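Local coordinates for protein putative activator of HSP90 (Plasmodium falciparum, PDB 3N72) that probably binds the chaperone Hsp90 and stimulates its ATPase activity, as other members of the AHA1 family do; this chain is the activator's N-terminal domain, at residues Phe76-Ser81 / Arg123-Ser128; Leu37-Glu42 / Asp127-Lys132; Lys24-Tyr29 / Phe70-Lys75; Ala57-Ser60 / Lys65-Asn68. All coordinates share one frame; numbering follows the deposited sequence.

Interaction 1: residues Phe76-Ser81 / Arg123-Ser128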
# COMPACT_ATOMS: atom_id res chain seq x y z
N PHE B 76 21.30 -0.62 25.69
CA PHE B 76 21.62 0.75 25.44
C PHE B 76 22.46 1.31 26.56
O PHE B 76 22.87 0.57 27.45
CB PHE B 76 20.35 1.61 25.20
CG PHE B 76 19.26 1.50 26.26
CD1 PHE B 76 18.94 2.61 27.05
CD2 PHE B 76 18.50 0.34 26.42
CE1 PHE B 76 17.90 2.57 27.97
CE2 PHE B 76 17.45 0.27 27.37
CZ PHE B 76 17.16 1.40 28.14
N GLU B 77 22.74 2.60 26.49
CA GLU B 77 23.56 3.23 27.51
C GLU B 77 22.82 4.38 28.20
O GLU B 77 21.93 4.97 27.61
CB GLU B 77 24.88 3.67 26.91
CG GLU B 77 25.68 2.43 26.43
CD GLU B 77 26.93 2.77 25.59
OE1 GLU B 77 27.10 3.95 25.22
OE2 GLU B 77 27.76 1.86 25.33
N TRP B 78 23.17 4.65 29.45
CA TRP B 78 22.59 5.80 30.16
C TRP B 78 23.68 6.82 30.45
O TRP B 78 24.86 6.47 30.61
CB TRP B 78 21.88 5.37 31.45
CG TRP B 78 22.78 4.83 32.58
CD1 TRP B 78 23.17 3.54 32.77
CD2 TRP B 78 23.33 5.58 33.68
NE1 TRP B 78 23.94 3.43 33.91
CE2 TRP B 78 24.05 4.67 34.50
CE3 TRP B 78 23.27 6.94 34.06
CZ2 TRP B 78 24.74 5.07 35.66
CZ3 TRP B 78 23.93 7.34 35.23
CH2 TRP B 78 24.66 6.41 36.01
N LEU B 79 23.28 8.08 30.51
CA LEU B 79 24.19 9.20 30.68
C LEU B 79 23.51 10.19 31.63
O LEU B 79 22.32 10.07 31.92
CB LEU B 79 24.52 9.87 29.32
CG LEU B 79 25.33 9.07 28.27
CD1 LEU B 79 24.43 8.33 27.26
CD2 LEU B 79 26.30 9.99 27.51
N TYR B 80 24.28 11.17 32.09
CA TYR B 80 23.67 12.20 32.93
C TYR B 80 24.28 13.55 32.69
O TYR B 80 25.46 13.67 32.33
CB TYR B 80 23.72 11.82 34.41
CG TYR B 80 25.12 11.70 34.98
CD1 TYR B 80 25.87 10.54 34.76
CD2 TYR B 80 25.69 12.73 35.73
CE1 TYR B 80 27.15 10.40 35.28
CE2 TYR B 80 27.00 12.59 36.27
CZ TYR B 80 27.71 11.41 36.01
OH TYR B 80 29.01 11.21 36.49
N SER B 81 23.47 14.59 32.89
CA SER B 81 23.91 15.97 32.82
C SER B 81 23.81 16.58 34.21
O SER B 81 22.79 16.44 34.90
CB SER B 81 23.03 16.77 31.85
OG SER B 81 23.17 16.29 30.53
N ARG B 123 27.50 5.58 41.98
CA ARG B 123 26.73 4.83 42.97
C ARG B 123 25.58 5.69 43.49
O ARG B 123 24.45 5.21 43.62
CB ARG B 123 27.61 4.36 44.13
CG ARG B 123 26.84 3.60 45.19
CD ARG B 123 26.16 2.38 44.59
NE ARG B 123 25.48 1.56 45.60
CZ ARG B 123 24.86 0.42 45.34
NH1 ARG B 123 24.82 -0.03 44.09
NH2 ARG B 123 24.26 -0.26 46.31
N PHE B 124 25.87 6.96 43.78
CA PHE B 124 24.84 7.87 44.27
C PHE B 124 23.71 8.02 43.24
O PHE B 124 22.54 7.92 43.60
CB PHE B 124 25.41 9.25 44.62
CG PHE B 124 24.35 10.28 44.87
CD1 PHE B 124 23.55 10.22 46.03
CD2 PHE B 124 24.11 11.30 43.96
CE1 PHE B 124 22.54 11.18 46.26
CE2 PHE B 124 23.12 12.26 44.19
CZ PHE B 124 22.34 12.19 45.35
N ILE B 125 24.07 8.24 41.98
CA ILE B 125 23.08 8.38 40.90
C ILE B 125 22.25 7.12 40.76
O ILE B 125 21.03 7.19 40.71
CB ILE B 125 23.71 8.74 39.53
CG1 ILE B 125 24.31 10.15 39.60
CG2 ILE B 125 22.64 8.66 38.40
CD1 ILE B 125 25.15 10.51 38.42
N TYR B 126 22.92 5.97 40.70
CA TYR B 126 22.21 4.69 40.60
C TYR B 126 21.24 4.48 41.76
O TYR B 126 20.07 4.21 41.53
CB TYR B 126 23.18 3.51 40.51
CG TYR B 126 22.49 2.17 40.45
CD1 TYR B 126 22.10 1.61 39.22
CD2 TYR B 126 22.20 1.45 41.61
CE1 TYR B 126 21.45 0.40 39.16
CE2 TYR B 126 21.54 0.23 41.56
CZ TYR B 126 21.18 -0.29 40.33
OH TYR B 126 20.53 -1.50 40.28
N ASP B 127 21.73 4.59 43.00
CA ASP B 127 20.89 4.36 44.17
C ASP B 127 19.77 5.37 44.30
O ASP B 127 18.64 5.00 44.62
CB ASP B 127 21.73 4.37 45.46
CG ASP B 127 22.59 3.14 45.61
OD1 ASP B 127 22.28 2.08 45.00
OD2 ASP B 127 23.57 3.23 46.37
N SER B 128 20.06 6.64 44.06
CA SER B 128 19.08 7.69 44.35
C SER B 128 18.02 7.86 43.28
O SER B 128 16.91 8.25 43.58
CB SER B 128 19.74 9.05 44.61
OG SER B 128 20.46 9.51 43.49
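I125 of helix 120-142 sits above W78 and Y80 of strand 65-82, in the core where helices of the Aha1 N-terminal domain cover one face of its long antiparallel sheet. W78 and Y80 are two apart on the strand, so both rings rise from the same face. L122, nearly one turn earlier on the helix than I125, touches both rings as well. The buried indole still has a polar partner, since NE1 of W78 is hydrogen-bonded to the backbone O of E114. The CB of I125 points at the strand, and from there the side chain divides its work. The CG2 branch, lying anti to the backbone N, goes to the indole and meets the six-membered ring obliquely, 3.7 Å from CZ3 of W78 and slightly farther from CH2. A beta-branched isoleucine suits the site because its two arms can serve two aromatic residues at once. The other branch leaves through CG1, which lies beside the backbone N (chi1 -67°), and continues extended to CD1. That methyl ends over the middle of the Y80 ring, with all six ring carbons at nearly equal distances. It makes a CH-pi contact almost straight down the ring normal, only 5° off it, with CD1 of I125 3.4 Å from the centroid of the Y80 ring.

Interaction 2: residues Leu37-Glu42 / Asp127-Lys132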
# COMPACT_ATOMS: atom_id res chain seq x y z
N LEU B 37 13.75 10.19 26.00
CA LEU B 37 13.37 10.10 27.40
C LEU B 37 14.41 10.81 28.26
O LEU B 37 15.60 10.52 28.20
CB LEU B 37 13.23 8.64 27.83
CG LEU B 37 13.04 8.37 29.32
CD1 LEU B 37 11.74 9.00 29.83
CD2 LEU B 37 13.04 6.89 29.59
N LYS B 38 13.95 11.80 29.03
CA LYS B 38 14.80 12.54 29.97
C LYS B 38 14.18 12.43 31.35
O LYS B 38 12.98 12.68 31.52
CB LYS B 38 14.90 14.00 29.56
CG LYS B 38 15.48 14.22 28.16
CD LYS B 38 15.18 15.63 27.66
CE LYS B 38 13.83 15.74 26.90
NZ LYS B 38 13.89 15.16 25.49
N ILE B 39 14.99 12.06 32.33
CA ILE B 39 14.53 12.03 33.72
C ILE B 39 15.09 13.29 34.37
O ILE B 39 16.31 13.44 34.53
CB ILE B 39 14.99 10.74 34.44
CG1 ILE B 39 14.56 9.53 33.62
CG2 ILE B 39 14.41 10.69 35.89
CD1 ILE B 39 14.94 8.21 34.20
N GLU B 40 14.18 14.20 34.68
CA GLU B 40 14.52 15.54 35.13
C GLU B 40 14.45 15.63 36.64
O GLU B 40 13.39 15.48 37.26
CB GLU B 40 13.58 16.57 34.48
CG GLU B 40 13.64 16.65 32.96
CD GLU B 40 14.94 17.28 32.45
OE1 GLU B 40 15.81 17.64 33.27
OE2 GLU B 40 15.09 17.41 31.22
N LYS B 41 15.61 15.86 37.25
CA LYS B 41 15.71 16.08 38.67
C LYS B 41 16.11 17.54 38.88
O LYS B 41 16.29 18.30 37.92
CB LYS B 41 16.72 15.12 39.30
CG LYS B 41 16.41 13.64 39.12
CD LYS B 41 15.46 13.10 40.20
CE LYS B 41 14.01 13.44 39.91
NZ LYS B 41 13.07 12.86 40.91
N GLU B 42 16.28 17.93 40.14
CA GLU B 42 16.65 19.30 40.46
C GLU B 42 17.98 19.77 39.83
O GLU B 42 18.02 20.83 39.23
CB GLU B 42 16.65 19.49 41.99
N ASP B 127 21.73 4.59 43.00
CA ASP B 127 20.89 4.36 44.17
C ASP B 127 19.77 5.37 44.30
O ASP B 127 18.64 5.00 44.62
CB ASP B 127 21.73 4.37 45.46
CG ASP B 127 22.59 3.14 45.61
OD1 ASP B 127 22.28 2.08 45.00
OD2 ASP B 127 23.57 3.23 46.37
N SER B 128 20.06 6.64 44.06
CA SER B 128 19.08 7.69 44.35
C SER B 128 18.02 7.86 43.28
O SER B 128 16.91 8.25 43.58
CB SER B 128 19.74 9.05 44.61
OG SER B 128 20.46 9.51 43.49
N ILE B 129 18.37 7.55 42.03
CA ILE B 129 17.48 7.83 40.91
C ILE B 129 17.18 6.58 40.08
O ILE B 129 16.01 6.30 39.78
CB ILE B 129 18.06 8.92 39.97
CG1 ILE B 129 18.27 10.23 40.74
CG2 ILE B 129 17.13 9.22 38.76
CD1 ILE B 129 19.03 11.23 39.93
N LEU B 130 18.22 5.84 39.70
CA LEU B 130 18.05 4.84 38.62
C LEU B 130 17.33 3.56 39.03
O LEU B 130 16.45 3.08 38.30
CB LEU B 130 19.40 4.49 37.95
CG LEU B 130 20.08 5.59 37.14
CD1 LEU B 130 21.47 5.14 36.82
CD2 LEU B 130 19.33 5.90 35.84
N LYS B 131 17.71 3.01 40.18
CA LYS B 131 17.25 1.68 40.58
C LYS B 131 15.75 1.59 40.77
O LYS B 131 15.18 0.52 40.65
CB LYS B 131 18.00 1.17 41.82
CG LYS B 131 17.60 1.78 43.15
CD LYS B 131 18.48 1.19 44.28
CE LYS B 131 18.20 1.79 45.64
NZ LYS B 131 19.06 1.15 46.67
N LYS B 132 15.10 2.72 41.07
CA LYS B 132 13.66 2.71 41.21
C LYS B 132 12.97 3.64 40.20
O LYS B 132 12.30 3.16 39.28
CB LYS B 132 13.23 2.97 42.67
CG LYS B 132 11.75 2.70 42.95
CD LYS B 132 11.35 3.08 44.39
CE LYS B 132 9.89 2.72 44.69
NZ LYS B 132 8.94 3.40 43.77
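This is a small apolar contact at the margin of the helix-sheet interface, where I129 of helix 120-142 meets I39 of the short strand 39-40 and K41 just after it. No hydrogen bond crosses between the two segments. I129 points toward the strand and uses both of its branches. Its CD1 lies 3.7 Å from CG of K41, and the lysine's CD follows close to the same methyl; the lysine stem and the isoleucine run alongside, pointing opposite ways. Its CG2 faces CG2 of I39 more loosely, at 4.2 Å, methyl to methyl. K41 can lie along the isoleucine because its chain is folded, bent at chi2 (-86°) and again at chi3 (80°), which brings its methylenes against the helix. The ammonium group then finds its counter-charge one helical turn beyond I129: NZ of K41 forms a salt bridge with OE1 of E133. Lysine fits this border position well, with methylenes for the apolar isoleucine and an ammonium group that reaches E133 beyond it, whereas I39 and I129 are buried and purely apolar. L44 also touches I129, and I46 packs on I39 and L130, so the neighbouring strand 44-62 continues the same hydrophobic layer. Helix 120-142 widens to a pi-type turn over 127-132. The whole is ordinary alpha-on-beta packing, as expected of the helix-covered antiparallel sheet in the Aha1 N-terminal domain.

Interaction 3: residues Lys24-Tyr29 / Phe70-Lys75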
# COMPACT_ATOMS: atom_id res chain seq x y z
N LYS B 24 11.35 -3.18 11.39
CA LYS B 24 11.95 -1.84 11.15
C LYS B 24 11.24 -0.71 11.94
O LYS B 24 11.90 0.10 12.59
CB LYS B 24 12.06 -1.54 9.65
CG LYS B 24 12.73 -0.20 9.32
CD LYS B 24 12.69 0.06 7.81
CE LYS B 24 13.32 1.40 7.42
NZ LYS B 24 12.40 2.56 7.69
N TRP B 25 9.90 -0.65 11.86
CA TRP B 25 9.08 0.28 12.63
C TRP B 25 9.35 0.12 14.14
O TRP B 25 9.52 1.12 14.86
CB TRP B 25 7.57 0.12 12.32
CG TRP B 25 6.73 1.01 13.23
CD1 TRP B 25 6.33 2.31 13.00
CD2 TRP B 25 6.25 0.67 14.55
NE1 TRP B 25 5.61 2.79 14.10
CE2 TRP B 25 5.55 1.81 15.05
CE3 TRP B 25 6.30 -0.49 15.33
CZ2 TRP B 25 4.96 1.82 16.31
CZ3 TRP B 25 5.73 -0.46 16.60
CH2 TRP B 25 5.05 0.68 17.07
N ALA B 26 9.39 -1.13 14.62
CA ALA B 26 9.53 -1.39 16.07
C ALA B 26 10.89 -0.93 16.59
O ALA B 26 10.97 -0.33 17.64
CB ALA B 26 9.31 -2.88 16.39
N GLU B 27 11.95 -1.25 15.86
CA GLU B 27 13.30 -0.75 16.15
C GLU B 27 13.28 0.77 16.21
O GLU B 27 13.74 1.35 17.19
CB GLU B 27 14.30 -1.27 15.10
CG GLU B 27 14.66 -2.76 15.24
CD GLU B 27 15.71 -3.21 14.24
OE1 GLU B 27 16.44 -2.35 13.72
OE2 GLU B 27 15.86 -4.42 14.00
N SER B 28 12.74 1.42 15.18
CA SER B 28 12.63 2.91 15.17
C SER B 28 11.85 3.47 16.36
O SER B 28 12.27 4.48 16.94
CB SER B 28 12.00 3.41 13.86
OG SER B 28 12.89 3.23 12.78
N TYR B 29 10.74 2.83 16.73
CA TYR B 29 9.89 3.31 17.82
C TYR B 29 10.62 3.25 19.12
O TYR B 29 10.65 4.22 19.91
CB TYR B 29 8.64 2.44 17.91
CG TYR B 29 7.66 2.77 19.01
CD1 TYR B 29 6.58 3.63 18.76
CD2 TYR B 29 7.78 2.21 20.26
CE1 TYR B 29 5.67 3.92 19.74
CE2 TYR B 29 6.86 2.50 21.26
CZ TYR B 29 5.80 3.35 20.98
OH TYR B 29 4.87 3.66 21.94
N PHE B 70 5.35 -9.79 19.54
CA PHE B 70 6.64 -9.14 19.48
C PHE B 70 7.53 -9.60 20.64
O PHE B 70 7.04 -10.04 21.69
CB PHE B 70 6.53 -7.59 19.46
CG PHE B 70 6.01 -7.00 20.75
CD1 PHE B 70 6.90 -6.60 21.77
CD2 PHE B 70 4.64 -6.82 20.94
CE1 PHE B 70 6.42 -6.04 22.97
CE2 PHE B 70 4.16 -6.27 22.13
CZ PHE B 70 5.04 -5.89 23.15
N GLU B 71 8.83 -9.52 20.43
CA GLU B 71 9.80 -9.77 21.49
C GLU B 71 11.10 -9.05 21.13
O GLU B 71 11.56 -9.14 19.99
CB GLU B 71 10.06 -11.27 21.66
CG GLU B 71 10.78 -11.90 20.48
CD GLU B 71 10.78 -13.43 20.52
OE1 GLU B 71 11.31 -13.99 21.51
OE2 GLU B 71 10.27 -14.06 19.57
N TYR B 72 11.65 -8.31 22.09
CA TYR B 72 12.90 -7.53 21.89
C TYR B 72 13.86 -7.67 23.06
O TYR B 72 13.45 -7.78 24.23
CB TYR B 72 12.64 -6.02 21.61
CG TYR B 72 12.16 -5.83 20.22
CD1 TYR B 72 10.77 -5.86 19.93
CD2 TYR B 72 13.06 -5.78 19.17
CE1 TYR B 72 10.32 -5.78 18.63
CE2 TYR B 72 12.62 -5.73 17.86
CZ TYR B 72 11.24 -5.73 17.60
OH TYR B 72 10.83 -5.67 16.31
N ILE B 73 15.14 -7.69 22.71
CA ILE B 73 16.23 -7.38 23.61
C ILE B 73 16.59 -5.92 23.30
O ILE B 73 16.81 -5.57 22.13
CB ILE B 73 17.45 -8.29 23.34
CG1 ILE B 73 17.10 -9.76 23.60
CG2 ILE B 73 18.66 -7.83 24.19
CD1 ILE B 73 17.74 -10.71 22.63
N ILE B 74 16.59 -5.07 24.33
CA ILE B 74 16.92 -3.66 24.14
C ILE B 74 18.15 -3.39 25.00
O ILE B 74 18.07 -3.54 26.21
CB ILE B 74 15.77 -2.73 24.56
CG1 ILE B 74 14.46 -3.17 23.87
CG2 ILE B 74 16.11 -1.26 24.23
CD1 ILE B 74 13.20 -2.56 24.48
N LYS B 75 19.26 -3.07 24.37
CA LYS B 75 20.53 -2.83 25.09
C LYS B 75 21.08 -1.47 24.69
O LYS B 75 21.29 -1.19 23.49
CB LYS B 75 21.52 -3.95 24.79
CG LYS B 75 22.80 -3.80 25.65
CD LYS B 75 23.56 -5.09 25.83
CE LYS B 75 24.84 -4.86 26.68
NZ LYS B 75 24.51 -4.52 28.07
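Helix 23-35 passes over strand 65-82 with its backbone held well clear of it, the CA atoms of A26 and F70, and likewise those of E27 and Y72, lying 8.9 Å apart. Y72 spans that gap. Its CG is anti to the carbonyl carbon, beside the backbone N (chi1 -75°), and the ring extends from the sheet to the helix. The phenol end meets A26: CB of the alanine is 3.2 Å from OH of Y72 and 3.6 Å from CZ, with CE1 a little farther off. The methyl approaches the ring obliquely. E27 adds a looser touch from its aliphatic stem, CG lying 4.5 Å from CE2 of Y72. Alanine suits this place because a single methyl leaves room for the phenol against the helix; the same residue touches A57 of strand 44-62 and F145 of helix 145-161, so small residues and aromatic rings share the layer. The polar ends turn to N23 at the start of the helix. Its OD1 links helix to strand through OH of Y72, while its ND2, bonded to OE2 of E27 within the helix, steadies the amide. The chemistry implies a division of labour within one buried tyrosine, whose ring supplies the apolar contact between helix and sheet while its hydroxyl, next to a methyl group, is hydrogen-bonded to OD1 of N23, which can only accept.

Interaction 4: residues Ala57-Ser60 / Lys65-Asn68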
# COMPACT_ATOMS: atom_id res chain seq x y z
N ALA B 57 8.60 -8.20 15.42
CA ALA B 57 7.25 -7.68 15.71
C ALA B 57 6.41 -8.01 14.48
O ALA B 57 6.82 -7.75 13.35
CB ALA B 57 7.28 -6.17 15.96
N CYS B 58 5.23 -8.58 14.70
CA CYS B 58 4.32 -8.83 13.59
C CYS B 58 2.87 -8.85 14.05
O CYS B 58 2.59 -9.10 15.22
CB CYS B 58 4.67 -10.15 12.89
SG CYS B 58 4.44 -11.54 13.95
N VAL B 59 1.97 -8.56 13.13
CA VAL B 59 0.54 -8.51 13.41
C VAL B 59 -0.16 -9.18 12.22
O VAL B 59 0.24 -9.01 11.06
CB VAL B 59 0.00 -7.05 13.53
CG1 VAL B 59 -1.49 -7.03 13.92
CG2 VAL B 59 0.82 -6.22 14.51
N SER B 60 -1.20 -9.94 12.53
CA SER B 60 -2.11 -10.46 11.52
C SER B 60 -3.54 -10.11 11.92
O SER B 60 -3.78 -9.62 13.04
CB SER B 60 -1.91 -11.97 11.27
OG SER B 60 -2.19 -12.72 12.42
N LYS B 65 -10.01 -9.25 14.05
CA LYS B 65 -9.26 -8.88 15.25
C LYS B 65 -7.77 -8.87 14.97
O LYS B 65 -7.27 -9.74 14.29
CB LYS B 65 -9.52 -9.87 16.39
CG LYS B 65 -10.95 -9.89 16.90
CD LYS B 65 -11.25 -8.74 17.84
CE LYS B 65 -12.72 -8.71 18.22
NZ LYS B 65 -13.59 -8.58 17.00
N GLN B 66 -7.07 -7.89 15.54
CA GLN B 66 -5.62 -7.88 15.46
C GLN B 66 -4.99 -8.85 16.46
O GLN B 66 -5.27 -8.81 17.67
CB GLN B 66 -5.08 -6.47 15.70
CG GLN B 66 -5.46 -5.51 14.57
CD GLN B 66 -5.03 -4.10 14.86
OE1 GLN B 66 -5.52 -3.47 15.80
NE2 GLN B 66 -4.10 -3.60 14.04
N ILE B 67 -4.12 -9.71 15.95
CA ILE B 67 -3.34 -10.65 16.76
C ILE B 67 -1.88 -10.21 16.62
O ILE B 67 -1.37 -10.16 15.52
CB ILE B 67 -3.44 -12.11 16.21
CG1 ILE B 67 -4.89 -12.55 16.04
CG2 ILE B 67 -2.62 -13.08 17.10
CD1 ILE B 67 -5.71 -12.45 17.27
N ASN B 68 -1.20 -9.89 17.73
CA ASN B 68 0.19 -9.45 17.63
C ASN B 68 1.18 -10.38 18.34
O ASN B 68 0.81 -11.07 19.30
CB ASN B 68 0.37 -8.00 18.12
CG ASN B 68 0.61 -7.92 19.63
OD1 ASN B 68 1.73 -8.07 20.11
ND2 ASN B 68 -0.45 -7.69 20.37
O HOH W 1 0.58 -12.62 14.31
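V59 and N68 face each other as a non-hydrogen-bonded pair, their CA atoms 4.3 Å apart and their side chains on one face of the sheet. They meet at a slant, CG2 of V59 lying 4.1 Å from CB of N68. The other methyl, CG1, is anti to the backbone N of V59 (chi1 -176°) and reaches across to CB of Q66. Valine's two branches thus pack against the stems of two amide residues, whose polar ends go on to helix 145-161: Q66 bonds through NE2 to D153 and the carbonyl of L150, N68 through ND2 to Q146. L149 and L150 cover V59 from that helix.

The two strands, antiparallel with 155° between their N-to-C directions, form the end of the beta hairpin made by strands 44-62 and 65-82. S60 and I67 form a hydrogen-bonded pair. The bond from S60 N to I67 O (3.0 Å) lies in the carbonyl plane; in the return bond to S60 O (2.9 Å), nearly straight at its hydrogen, I67 N stands 25° out of the plane of the S60 carbonyl. Their side chains take the face opposite V59, with the small hydroxyl of S60 beside the isoleucine, OG 4.0 Å from CB of I67. A water makes weak contacts with OG of S60 and O of I67.

In the fold
From the N terminus, helix 23-35 comes first and leads directly to strand 39-40; these supply the opening segments of interactions 3 and 2. Strand 44-62 then turns back as strand 65-82, and interaction 4 closes the tip of this long hairpin, nested inside the loops closed by both interactions 2 and 3. Interaction 3 closes next, bringing helix 23-35 onto strand 65-82, and it touches interaction 4 through A57. Interaction 1 opens just beyond it on the same strand and ends on helix 120-142, where interaction 2 also ends, sharing D127 and S128. Interactions 2 and 3 cross along the chain. Interactions 1 and 4, centres about 36 Å apart, mark opposite sides of the chain's centre.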